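Local coordinates for protein acetoacetate decarboxylase (Sphingomonas wittichii, PDB 5UPB) that is an acetoacetate decarboxylase-like enzyme that probably acts on a keto-acid substrate through a covalent Schiff-base intermediate, as its relatives do, at residues A25-T29 and T127-P131; L42-L47 and F99-V103; L141-V147 and L161-R167; S197-V202 and A252-L258. All coordinates share one frame; numbering follows the deposited sequence.

Contact 1 (A25-T29 and T127-P131); sequences ADMLT and TLARP
The guanidinium of Arg130 carries Asp26 on one face, with the CB carbon 3.6 Å above the plane and offset toward the rim. The Asp26 carboxylate stacks on it with the two planes 22° apart, while Met27 O approaches NH1 obliquely. Asp26 OD2 and Arg130 NH2, 3.6 Å apart, make a long salt bridge of charge alone, for the oxygen stands well out of the guanidinium plane and no N-H points at it. Directed bonds go elsewhere: Arg130 NH1 to Thr242, Asp26 OD1 to Ser244 and to His132 of the second subunit. A bend at chi3 (-48°) brings the guanidinium back over Asp26. Beside this pair Leu128 spreads its methyls, CD1 at 3.7 Å from Leu28 CB and CD2 at 3.3 Å from Asp26 O. A leucine in place of Arg130 would probably deprive Asp26 of the arginine's positive charge and leave Thr242 without this donor. The two strands pack orthogonally, at 91° and 8.3 Å between axes, without a backbone bond. Residues 25-29 are hydrogen-bonded to strands 53-65 and 235-249, whereas strand 125-129 pairs with strand 146-153, whose Val147 packs on Leu28, Leu128 and Arg130.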
loop_
_atom_site.group_PDB
_atom_site.type_symbol
_atom_site.label_atom_id
_atom_site.label_comp_id
_atom_site.label_asym_id
_atom_site.label_seq_id
_atom_site.Cartn_x
_atom_site.Cartn_y
_atom_site.Cartn_z
ATOM N N ALA A 25 13.040 16.462 -8.827
ATOM C CA ALA A 25 12.480 16.233 -7.496
ATOM C C ALA A 25 12.016 17.527 -6.867
ATOM O O ALA A 25 12.587 18.608 -7.103
ATOM C CB ALA A 25 13.504 15.582 -6.563
ATOM N N ASP A 26 11.001 17.400 -6.032
ATOM C CA ASP A 26 10.635 18.433 -5.072
ATOM C C ASP A 26 11.021 17.957 -3.681
ATOM O O ASP A 26 10.731 16.815 -3.313
ATOM C CB ASP A 26 9.149 18.764 -5.166
ATOM C CG ASP A 26 8.743 19.251 -6.549
ATOM O OD1 ASP A 26 9.575 19.850 -7.257
ATOM O OD2 ASP A 26 7.597 19.058 -6.928
ATOM N N MET A 27 11.618 18.854 -2.888
ATOM C CA MET A 27 12.290 18.468 -1.652
ATOM C C MET A 27 11.791 19.331 -0.505
ATOM O O MET A 27 11.586 20.546 -0.665
ATOM C CB MET A 27 13.819 18.665 -1.730
ATOM C CG MET A 27 14.488 17.914 -2.863
ATOM S SD MET A 27 14.525 16.187 -2.546
ATOM C CE MET A 27 15.781 16.097 -1.287
ATOM N N LEU A 28 11.612 18.694 0.644
ATOM C CA LEU A 28 11.451 19.363 1.932
ATOM C C LEU A 28 12.629 18.952 2.800
ATOM O O LEU A 28 12.857 17.753 3.013
ATOM C CB LEU A 28 10.123 18.972 2.588
ATOM C CG LEU A 28 9.968 19.322 4.066
ATOM C CD1 LEU A 28 10.035 20.854 4.242
ATOM C CD2 LEU A 28 8.627 18.786 4.620
ATOM N N THR A 29 13.388 19.928 3.280
ATOM C CA THR A 29 14.601 19.656 4.032
ATOM C C THR A 29 14.658 20.468 5.319
ATOM O O THR A 29 14.390 21.681 5.321
ATOM C CB THR A 29 15.829 19.950 3.163
ATOM O OG1 THR A 29 15.773 19.123 1.992
ATOM C CG2 THR A 29 17.122 19.681 3.915
ATOM N N THR A 127 5.090 10.422 2.329
ATOM C CA THR A 127 4.286 11.433 1.651
ATOM C C THR A 127 4.949 12.792 1.786
ATOM O O THR A 127 5.307 13.197 2.892
ATOM C CB THR A 127 2.879 11.550 2.249
ATOM O OG1 THR A 127 2.150 10.325 2.079
ATOM C CG2 THR A 127 2.158 12.714 1.563
ATOM N N LEU A 128 5.080 13.489 0.662
ATOM C CA LEU A 128 5.427 14.911 0.626
ATOM C C LEU A 128 4.207 15.676 0.138
ATOM O O LEU A 128 3.679 15.380 -0.939
ATOM C CB LEU A 128 6.603 15.170 -0.307
ATOM C CG LEU A 128 6.893 16.676 -0.520
ATOM C CD1 LEU A 128 7.311 17.338 0.776
ATOM C CD2 LEU A 128 7.979 16.868 -1.552
ATOM N N ALA A 129 3.729 16.634 0.927
ATOM C CA ALA A 129 2.620 17.480 0.510
ATOM C C ALA A 129 3.086 18.926 0.405
ATOM O O ALA A 129 3.570 19.489 1.388
ATOM C CB ALA A 129 1.441 17.403 1.471
ATOM N N ARG A 130 2.936 19.504 -0.766
ATOM C CA ARG A 130 3.142 20.943 -0.992
ATOM C C ARG A 130 1.884 21.550 -1.592
ATOM O O ARG A 130 1.117 20.862 -2.285
ATOM C CB ARG A 130 4.359 21.237 -1.870
ATOM C CG ARG A 130 5.553 20.503 -1.392
ATOM C CD ARG A 130 6.881 21.063 -1.898
ATOM N NE ARG A 130 6.913 21.326 -3.319
ATOM C CZ ARG A 130 7.828 22.093 -3.921
ATOM N NH1 ARG A 130 8.837 22.672 -3.235
ATOM N NH2 ARG A 130 7.755 22.253 -5.225
ATOM N N PRO A 131 1.622 22.820 -1.305
ATOM C CA PRO A 131 0.421 23.468 -1.849
ATOM C C PRO A 131 0.472 23.582 -3.368
ATOM O O PRO A 131 1.445 24.079 -3.951
ATOM C CB PRO A 131 0.430 24.830 -1.173
ATOM C CG PRO A 131 1.904 25.123 -0.913
ATOM C CD PRO A 131 2.506 23.772 -0.604
#

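Contact 2 (L42-L47 and F99-V103); sequences LLPAGL and FPAFV
Pro44 and Phe99 meet in a CH-pi contact: CD of the proline sits over the centre of the ring, 3.6 Å from its centroid and 13° off the normal, while CG leans toward CE1. Phe99 can present this face because its CG stands anti to the backbone N (chi1 178°), sending the ring out from strand 95-105 to the loop. Apolar contacts add to this on the same side chain. Leu43 slides past it in the opposite direction, with CD2 at 3.7 Å from Phe99 CB, and Leu47 crosses it at about a right angle, bringing CD1 to 4.0 Å from Phe99 CD1. The loop reaches the ring at both Pro44 and Leu47 because these residues are the ends of a type II beta turn, closed by a bond of 3.3 Å from Leu47 N to Pro44 O, with Gly46 at the position of positive phi. On the strand side the chain kinks, through an inverse gamma turn at Pro100 and a classic beta bulge in which Ala101 and Phe102 face Leu86. At this corner, Leu42 brings both methyls to CZ of Phe102 from the same side of the ring, CD1 3.9 Å from CZ. Of the polar atoms, Leu42 O approaches Phe99 CE2 to 3.6 Å, obliquely to the ring. Phe102 also stacks on Phe6 of the third subunit, and Leu42 packs on Thr8 of that subunit.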
loop_
_atom_site.group_PDB
_atom_site.type_symbol
_atom_site.label_atom_id
_atom_site.label_comp_id
_atom_site.label_asym_id
_atom_site.label_seq_id
_atom_site.Cartn_x
_atom_site.Cartn_y
_atom_site.Cartn_z
ATOM N N LEU A 42 27.447 5.905 13.546
ATOM C CA LEU A 42 26.724 5.445 12.371
ATOM C C LEU A 42 27.563 5.500 11.107
ATOM O O LEU A 42 27.119 4.993 10.065
ATOM C CB LEU A 42 25.470 6.289 12.149
ATOM C CG LEU A 42 24.422 6.275 13.248
ATOM C CD1 LEU A 42 23.284 7.252 12.880
ATOM C CD2 LEU A 42 23.918 4.830 13.480
ATOM N N LEU A 43 28.717 6.161 11.154
ATOM C CA LEU A 43 29.472 6.304 9.926
ATOM C C LEU A 43 30.341 5.091 9.700
ATOM O O LEU A 43 30.985 4.614 10.634
ATOM C CB LEU A 43 30.370 7.531 9.968
ATOM C CG LEU A 43 29.630 8.859 10.028
ATOM C CD1 LEU A 43 30.614 10.013 10.203
ATOM C CD2 LEU A 43 28.846 9.006 8.747
ATOM N N PRO A 44 30.443 4.624 8.464
ATOM C CA PRO A 44 31.400 3.559 8.181
ATOM C C PRO A 44 32.834 4.063 8.303
ATOM O O PRO A 44 33.118 5.262 8.267
ATOM C CB PRO A 44 31.082 3.175 6.733
ATOM C CG PRO A 44 30.527 4.406 6.126
ATOM C CD PRO A 44 29.750 5.077 7.238
ATOM N N ALA A 45 33.736 3.114 8.519
ATOM C CA ALA A 45 35.142 3.432 8.718
ATOM C C ALA A 45 35.692 4.233 7.544
ATOM O O ALA A 45 35.430 3.918 6.378
ATOM C CB ALA A 45 35.947 2.147 8.894
ATOM N N GLY A 46 36.428 5.296 7.853
ATOM C CA GLY A 46 37.036 6.128 6.830
ATOM C C GLY A 46 36.337 7.451 6.634
ATOM O O GLY A 46 36.896 8.337 5.967
ATOM N N LEU A 47 35.136 7.610 7.192
ATOM C CA LEU A 47 34.407 8.870 7.180
ATOM C C LEU A 47 34.455 9.496 8.560
ATOM O O LEU A 47 34.291 8.814 9.576
ATOM C CB LEU A 47 32.949 8.689 6.758
ATOM C CG LEU A 47 32.697 8.102 5.370
ATOM C CD1 LEU A 47 31.191 8.079 5.061
ATOM C CD2 LEU A 47 33.483 8.892 4.327
ATOM N N PHE A 99 26.745 11.420 4.358
ATOM C CA PHE A 99 26.506 9.982 4.382
ATOM C C PHE A 99 25.040 9.786 4.714
ATOM O O PHE A 99 24.596 10.205 5.796
ATOM C CB PHE A 99 27.376 9.257 5.409
ATOM C CG PHE A 99 27.097 7.782 5.486
ATOM C CD1 PHE A 99 27.457 6.938 4.448
ATOM C CD2 PHE A 99 26.451 7.246 6.593
ATOM C CE1 PHE A 99 27.183 5.595 4.508
ATOM C CE2 PHE A 99 26.176 5.896 6.672
ATOM C CZ PHE A 99 26.545 5.063 5.637
ATOM N N PRO A 100 24.233 9.289 3.793
ATOM C CA PRO A 100 22.790 9.120 4.084
ATOM C C PRO A 100 22.522 7.826 4.864
ATOM O O PRO A 100 22.116 6.801 4.328
ATOM C CB PRO A 100 22.168 9.124 2.684
ATOM C CG PRO A 100 23.233 8.489 1.832
ATOM C CD PRO A 100 24.576 8.850 2.431
ATOM N N ALA A 101 22.703 7.918 6.184
ATOM C CA ALA A 101 22.688 6.736 7.062
ATOM C C ALA A 101 21.371 5.982 6.992
ATOM O O ALA A 101 21.362 4.756 6.883
ATOM C CB ALA A 101 22.948 7.162 8.504
ATOM N N PHE A 102 20.252 6.686 7.160
ATOM C CA PHE A 102 18.931 6.066 7.160
ATOM C C PHE A 102 18.113 6.671 6.025
ATOM O O PHE A 102 17.816 7.870 6.055
ATOM C CB PHE A 102 18.186 6.297 8.479
ATOM C CG PHE A 102 18.918 5.846 9.718
ATOM C CD1 PHE A 102 19.939 4.938 9.662
ATOM C CD2 PHE A 102 18.553 6.357 10.941
ATOM C CE1 PHE A 102 20.591 4.544 10.814
ATOM C CE2 PHE A 102 19.202 5.980 12.080
ATOM C CZ PHE A 102 20.221 5.066 12.009
ATOM N N VAL A 103 17.666 5.829 5.101
ATOM C CA VAL A 103 16.840 6.224 3.966
ATOM C C VAL A 103 15.681 5.247 3.844
ATOM O O VAL A 103 15.878 4.028 3.942
ATOM C CB VAL A 103 17.654 6.230 2.663
ATOM C CG1 VAL A 103 16.804 6.733 1.473
ATOM C CG2 VAL A 103 18.902 7.079 2.840
#

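Contact 3 (L141-V147 and L161-R167); sequences LREGAVV and LGLTVTR
Val165 pushes its methyls into the turn formed by residues 142-145. With CG1 anti to the backbone N (chi1 172°), this methyl lies only 3.1 Å from Arg142 O, a tight fit, and CG2 points instead to Ala145, 4.1 Å from its CB, and to Leu141 CD2. Arg142 O is itself engaged by Ala145 N, the bond that closes a type II beta turn whose third position is Gly144. Cut back to an alanine, this valine position would lose both methyls, which would probably open a gap against Arg142 O and Ala145 CB and leave the turn less firmly packed. Both backbone groups of the same valine bond to the turn: Val165 N donates to Ala145 O at 2.8 Å, and Val165 O receives Gly144 N at 2.8 Å. Glu143 lays its CG 3.7 Å from Thr166 O. Beyond the turn the segments form an antiparallel ladder. Val146 and Thr164, a non-hydrogen-bonded pair, lie side by side pointing the same way; Val146 CG1 (chi1 -69°) and Thr164 OG1 (chi1 -59°) each stand beside their own backbone N, which sets them next to each other at 3.8 Å. Val147 and Leu163 are a hydrogen-bonded pair on the other face, joined by bonds in both directions, that from Val147 N to Leu163 O measuring 2.9 Å. The ladder belongs to the hairpin of strands 146-153 and 156-166. Strand 206-221 pairs with the far edge of the latter, Thr166 and Arg167 forming a classic bulge against Ala214; Leu28 of strand 21-34 packs on Leu163, and Leu73 of the second subunit on Val146 and Thr164.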
loop_
_atom_site.group_PDB
_atom_site.type_symbol
_atom_site.label_atom_id
_atom_site.label_comp_id
_atom_site.label_asym_id
_atom_site.label_seq_id
_atom_site.Cartn_x
_atom_site.Cartn_y
_atom_site.Cartn_z
ATOM N N LEU A 141 3.496 27.918 -3.423
ATOM C CA LEU A 141 4.548 28.358 -2.516
ATOM C C LEU A 141 4.644 29.889 -2.520
ATOM O O LEU A 141 4.664 30.529 -3.569
ATOM C CB LEU A 141 5.883 27.725 -2.906
ATOM C CG LEU A 141 5.877 26.218 -2.704
ATOM C CD1 LEU A 141 7.084 25.629 -3.406
ATOM C CD2 LEU A 141 5.901 25.892 -1.210
ATOM N N ARG A 142 4.661 30.454 -1.322
ATOM C CA ARG A 142 4.659 31.883 -1.059
ATOM C C ARG A 142 4.925 32.079 0.426
ATOM O O ARG A 142 4.895 31.136 1.222
ATOM C CB ARG A 142 3.301 32.495 -1.420
ATOM C CG ARG A 142 2.168 31.922 -0.564
ATOM C CD ARG A 142 0.794 32.437 -0.934
ATOM N NE ARG A 142 0.361 32.084 -2.278
ATOM C CZ ARG A 142 -0.574 32.752 -2.949
ATOM N NH1 ARG A 142 -1.170 33.805 -2.400
ATOM N NH2 ARG A 142 -0.911 32.372 -4.174
ATOM N N GLU A 143 5.117 33.320 0.804
ATOM C CA GLU A 143 5.191 33.625 2.217
ATOM C C GLU A 143 3.925 33.128 2.902
ATOM O O GLU A 143 2.816 33.330 2.404
ATOM C CB GLU A 143 5.312 35.129 2.399
ATOM C CG GLU A 143 6.471 35.765 1.701
ATOM C CD GLU A 143 6.554 37.242 2.005
ATOM O OE1 GLU A 143 5.655 37.733 2.713
ATOM O OE2 GLU A 143 7.475 37.929 1.490
ATOM N N GLY A 144 4.081 32.410 4.000
ATOM C CA GLY A 144 2.924 31.888 4.674
ATOM C C GLY A 144 2.466 30.510 4.248
ATOM O O GLY A 144 1.659 29.927 4.957
ATOM N N ALA A 145 2.974 29.961 3.147
ATOM C CA ALA A 145 2.622 28.598 2.746
ATOM C C ALA A 145 3.134 27.554 3.734
ATOM O O ALA A 145 4.136 27.750 4.421
ATOM C CB ALA A 145 3.201 28.302 1.359
ATOM N N VAL A 146 2.454 26.408 3.791
ATOM C CA VAL A 146 2.914 25.310 4.636
ATOM C C VAL A 146 3.186 24.105 3.754
ATOM O O VAL A 146 2.528 23.911 2.725
ATOM C CB VAL A 146 1.928 24.982 5.774
ATOM C CG1 VAL A 146 1.931 26.134 6.794
ATOM C CG2 VAL A 146 0.506 24.715 5.247
ATOM N N VAL A 147 4.233 23.361 4.123
ATOM C CA VAL A 147 4.673 22.129 3.467
ATOM C C VAL A 147 4.828 21.058 4.538
ATOM O O VAL A 147 5.234 21.361 5.666
ATOM C CB VAL A 147 6.001 22.370 2.731
ATOM C CG1 VAL A 147 6.500 21.102 2.093
ATOM C CG2 VAL A 147 5.811 23.489 1.697
ATOM N N LEU A 161 8.214 15.996 9.165
ATOM C CA LEU A 161 8.870 17.262 8.839
ATOM C C LEU A 161 7.833 18.246 8.343
ATOM O O LEU A 161 6.843 17.862 7.713
ATOM C CB LEU A 161 9.878 17.167 7.712
ATOM C CG LEU A 161 11.156 16.385 7.818
ATOM C CD1 LEU A 161 11.940 16.673 6.541
ATOM C CD2 LEU A 161 11.913 16.783 9.068
ATOM N N GLY A 162 8.111 19.529 8.567
ATOM C CA GLY A 162 7.229 20.555 8.049
ATOM C C GLY A 162 7.960 21.875 7.943
ATOM O O GLY A 162 9.038 22.069 8.514
ATOM N N LEU A 163 7.356 22.783 7.195
ATOM C CA LEU A 163 7.912 24.119 6.959
ATOM C C LEU A 163 6.761 25.101 6.845
ATOM O O LEU A 163 5.807 24.839 6.107
ATOM C CB LEU A 163 8.711 24.140 5.654
ATOM C CG LEU A 163 9.449 25.421 5.353
ATOM C CD1 LEU A 163 10.579 25.594 6.355
ATOM C CD2 LEU A 163 9.967 25.357 3.926
ATOM N N THR A 164 6.860 26.238 7.551
ATOM C CA THR A 164 6.006 27.395 7.285
ATOM C C THR A 164 6.892 28.417 6.580
ATOM O O THR A 164 7.855 28.917 7.168
ATOM C CB THR A 164 5.424 28.000 8.553
ATOM O OG1 THR A 164 4.658 27.021 9.249
ATOM C CG2 THR A 164 4.520 29.168 8.191
ATOM N N VAL A 165 6.583 28.701 5.318
ATOM C CA VAL A 165 7.467 29.509 4.479
ATOM C C VAL A 165 7.459 30.940 4.976
ATOM O O VAL A 165 6.394 31.495 5.269
ATOM C CB VAL A 165 7.020 29.421 3.018
ATOM C CG1 VAL A 165 7.823 30.424 2.116
ATOM C CG2 VAL A 165 7.152 27.976 2.517
ATOM N N THR A 166 8.645 31.528 5.108
ATOM C CA THR A 166 8.766 32.933 5.494
ATOM C C THR A 166 9.275 33.817 4.370
ATOM O O THR A 166 8.963 35.001 4.353
ATOM C CB THR A 166 9.701 33.107 6.700
ATOM O OG1 THR A 166 10.984 32.534 6.430
ATOM C CG2 THR A 166 9.133 32.444 7.931
ATOM N N ARG A 167 10.016 33.280 3.409
ATOM C CA ARG A 167 10.558 34.128 2.359
ATOM C C ARG A 167 11.053 33.265 1.218
ATOM O O ARG A 167 11.313 32.062 1.373
ATOM C CB ARG A 167 11.716 35.006 2.862
ATOM C CG ARG A 167 12.846 34.181 3.482
ATOM C CD ARG A 167 14.121 35.006 3.604
ATOM N NE ARG A 167 15.167 34.268 4.302
ATOM C CZ ARG A 167 15.995 33.389 3.729
ATOM N NH1 ARG A 167 15.936 33.110 2.439
ATOM N NH2 ARG A 167 16.922 32.807 4.452
#

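Contact 4 (S197-V202 and A252-L258); sequences SELVEV and ATRLESL
Residues 197-202 and 252-258 pair antiparallel, at 142° between their directions, from Glu201 opposite Thr253 to Ser197 O, which takes Leu258 N at 3.0 Å. Midway a classic beta bulge intervenes: Leu255 and Glu256 both face Leu199, whose carbonyl O accepts Leu255 N at 2.8 Å and, weakly, Glu256 N. The extra residue shifts the register by one and turns Leu255 toward the partner strand, where its CD1 meets Leu199 CG at 3.9 Å and its CD2 packs on the Glu201 chain. Leu199 also lies alongside Glu256 and touches Leu258 CD2 through CB. On the opposite face, Glu198 and Arg254 make a salt bridge, OE1 to NH1 at 2.8 Å, the carboxylate met on its anti side. Chi1 of Glu198 (55°), which puts CG between the backbone N and the carbonyl carbon, and the extended chain beyond CG carry OE1 to NH1. Ser257 OG fixes the rotation of the guanidinium by accepting NH1 and NH2 together, each at 2.9 Å and in plane. Glu198 OE1 bonds besides to Thr194 of the third subunit, and OE2 to Arg184 of strand 179-186. Val200 CB rests 3.7 Å from Ala252 CB.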
loop_
_atom_site.group_PDB
_atom_site.type_symbol
_atom_site.label_atom_id
_atom_site.label_comp_id
_atom_site.label_asym_id
_atom_site.label_seq_id
_atom_site.Cartn_x
_atom_site.Cartn_y
_atom_site.Cartn_z
ATOM N N SER A 197 32.291 -5.130 0.938
ATOM C CA SER A 197 32.197 -4.002 1.863
ATOM C C SER A 197 33.176 -2.914 1.421
ATOM O O SER A 197 34.390 -3.032 1.612
ATOM C CB SER A 197 32.471 -4.437 3.299
ATOM O OG SER A 197 32.330 -3.311 4.158
ATOM N N GLU A 198 32.660 -1.837 0.854
ATOM C CA GLU A 198 33.549 -0.798 0.341
ATOM C C GLU A 198 32.887 0.577 0.386
ATOM O O GLU A 198 31.678 0.738 0.170
ATOM C CB GLU A 198 34.011 -1.097 -1.102
ATOM C CG GLU A 198 32.849 -1.327 -2.085
ATOM C CD GLU A 198 33.253 -2.043 -3.351
ATOM O OE1 GLU A 198 34.357 -2.630 -3.417
ATOM O OE2 GLU A 198 32.436 -2.080 -4.287
ATOM N N LEU A 199 33.709 1.562 0.705
ATOM C CA LEU A 199 33.304 2.959 0.678
ATOM C C LEU A 199 33.314 3.436 -0.758
ATOM O O LEU A 199 34.262 3.169 -1.504
ATOM C CB LEU A 199 34.263 3.770 1.562
ATOM C CG LEU A 199 33.979 5.212 1.957
ATOM C CD1 LEU A 199 32.816 5.243 2.914
ATOM C CD2 LEU A 199 35.236 5.787 2.643
ATOM N N VAL A 200 32.259 4.167 -1.136
ATOM C CA VAL A 200 32.110 4.672 -2.487
ATOM C C VAL A 200 31.774 6.157 -2.413
ATOM O O VAL A 200 31.346 6.669 -1.383
ATOM C CB VAL A 200 31.011 3.911 -3.268
ATOM C CG1 VAL A 200 31.344 2.440 -3.383
ATOM C CG2 VAL A 200 29.662 4.051 -2.556
ATOM N N GLU A 201 31.941 6.840 -3.537
ATOM C CA GLU A 201 31.667 8.280 -3.656
ATOM C C GLU A 201 30.819 8.529 -4.891
ATOM O O GLU A 201 31.096 7.944 -5.942
ATOM C CB GLU A 201 32.961 9.077 -3.776
ATOM C CG GLU A 201 32.771 10.562 -3.770
ATOM C CD GLU A 201 34.067 11.291 -4.014
ATOM O OE1 GLU A 201 35.098 10.635 -4.230
ATOM O OE2 GLU A 201 34.042 12.521 -4.073
ATOM N N VAL A 202 29.680 9.216 -4.736
ATOM C CA VAL A 202 28.869 9.604 -5.882
ATOM C C VAL A 202 29.042 11.107 -6.108
ATOM O O VAL A 202 28.922 11.898 -5.162
ATOM C CB VAL A 202 27.400 9.199 -5.720
ATOM C CG1 VAL A 202 26.879 9.729 -4.481
ATOM C CG2 VAL A 202 26.592 9.721 -6.861
ATOM N N ALA A 252 28.452 4.949 -8.402
ATOM C CA ALA A 252 29.388 5.477 -7.419
ATOM C C ALA A 252 30.775 4.849 -7.593
ATOM O O ALA A 252 30.910 3.643 -7.817
ATOM C CB ALA A 252 28.862 5.215 -6.008
ATOM N N THR A 253 31.811 5.688 -7.483
ATOM C CA THR A 253 33.193 5.231 -7.597
ATOM C C THR A 253 33.663 4.647 -6.278
ATOM O O THR A 253 33.462 5.224 -5.200
ATOM C CB THR A 253 34.124 6.389 -7.996
ATOM O OG1 THR A 253 33.691 6.940 -9.238
ATOM C CG2 THR A 253 35.574 5.909 -8.168
ATOM N N ARG A 254 34.352 3.531 -6.371
ATOM C CA ARG A 254 34.917 2.917 -5.182
ATOM C C ARG A 254 36.113 3.729 -4.692
ATOM O O ARG A 254 37.010 4.061 -5.468
ATOM C CB ARG A 254 35.348 1.482 -5.491
ATOM C CG ARG A 254 36.153 0.826 -4.387
ATOM C CD ARG A 254 36.635 -0.551 -4.835
ATOM N NE ARG A 254 37.906 -0.870 -4.193
ATOM C CZ ARG A 254 38.023 -1.581 -3.083
ATOM N NH1 ARG A 254 36.940 -2.080 -2.490
ATOM N NH2 ARG A 254 39.235 -1.794 -2.569
ATOM N N LEU A 255 36.145 4.004 -3.386
ATOM C CA LEU A 255 37.256 4.675 -2.725
ATOM C C LEU A 255 38.224 3.702 -2.067
ATOM O O LEU A 255 39.430 3.816 -2.261
ATOM C CB LEU A 255 36.734 5.641 -1.659
ATOM C CG LEU A 255 35.893 6.812 -2.146
ATOM C CD1 LEU A 255 35.246 7.512 -0.943
ATOM C CD2 LEU A 255 36.769 7.773 -2.934
ATOM N N GLU A 256 37.723 2.762 -1.270
ATOM C CA GLU A 256 38.582 1.835 -0.552
ATOM C C GLU A 256 37.706 0.748 0.057
ATOM O O GLU A 256 36.503 0.942 0.239
ATOM C CB GLU A 256 39.383 2.569 0.533
ATOM C CG GLU A 256 38.528 3.202 1.619
ATOM C CD GLU A 256 39.070 4.532 2.108
ATOM O OE1 GLU A 256 39.827 5.190 1.358
ATOM O OE2 GLU A 256 38.725 4.928 3.242
ATOM N N SER A 257 38.315 -0.388 0.377
ATOM C CA SER A 257 37.603 -1.418 1.138
ATOM C C SER A 257 37.444 -1.029 2.604
ATOM O O SER A 257 38.196 -0.211 3.147
ATOM C CB SER A 257 38.327 -2.759 1.076
ATOM O OG SER A 257 38.265 -3.287 -0.231
ATOM N N LEU A 258 36.444 -1.644 3.246
ATOM C CA LEU A 258 36.187 -1.488 4.678
ATOM C C LEU A 258 36.395 -2.806 5.438
ATOM O O LEU A 258 36.331 -3.889 4.851
ATOM C CB LEU A 258 34.765 -0.976 4.919
ATOM C CG LEU A 258 34.471 0.393 4.333
ATOM C CD1 LEU A 258 33.226 0.968 4.927
ATOM C CD2 LEU A 258 35.660 1.300 4.596
#

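How the contacts relate
From the N terminus, strand 21-34 supplies the first half of contact 1 and the loop after helix 36-42 the first half of contact 2. Contact 2 closes when this loop meets strand 95-105, nested within the longer loop that contact 1 closes by setting strand 125-129 across strand 21-34. Contact 3 follows in series as a local hairpin, and contact 4 closes a later loop of 49 residues, joining strand 196-202 to the C-terminal strand; no loops cross. Contacts 1 and 3 touch through Arg130, Pro131, Leu141 and Val147, and both reach the second subunit. Contacts 2 and 4, across the chain's centre from them, meet where Pro44 and Leu47 pack on Leu199 and Leu258; both reach the third subunit.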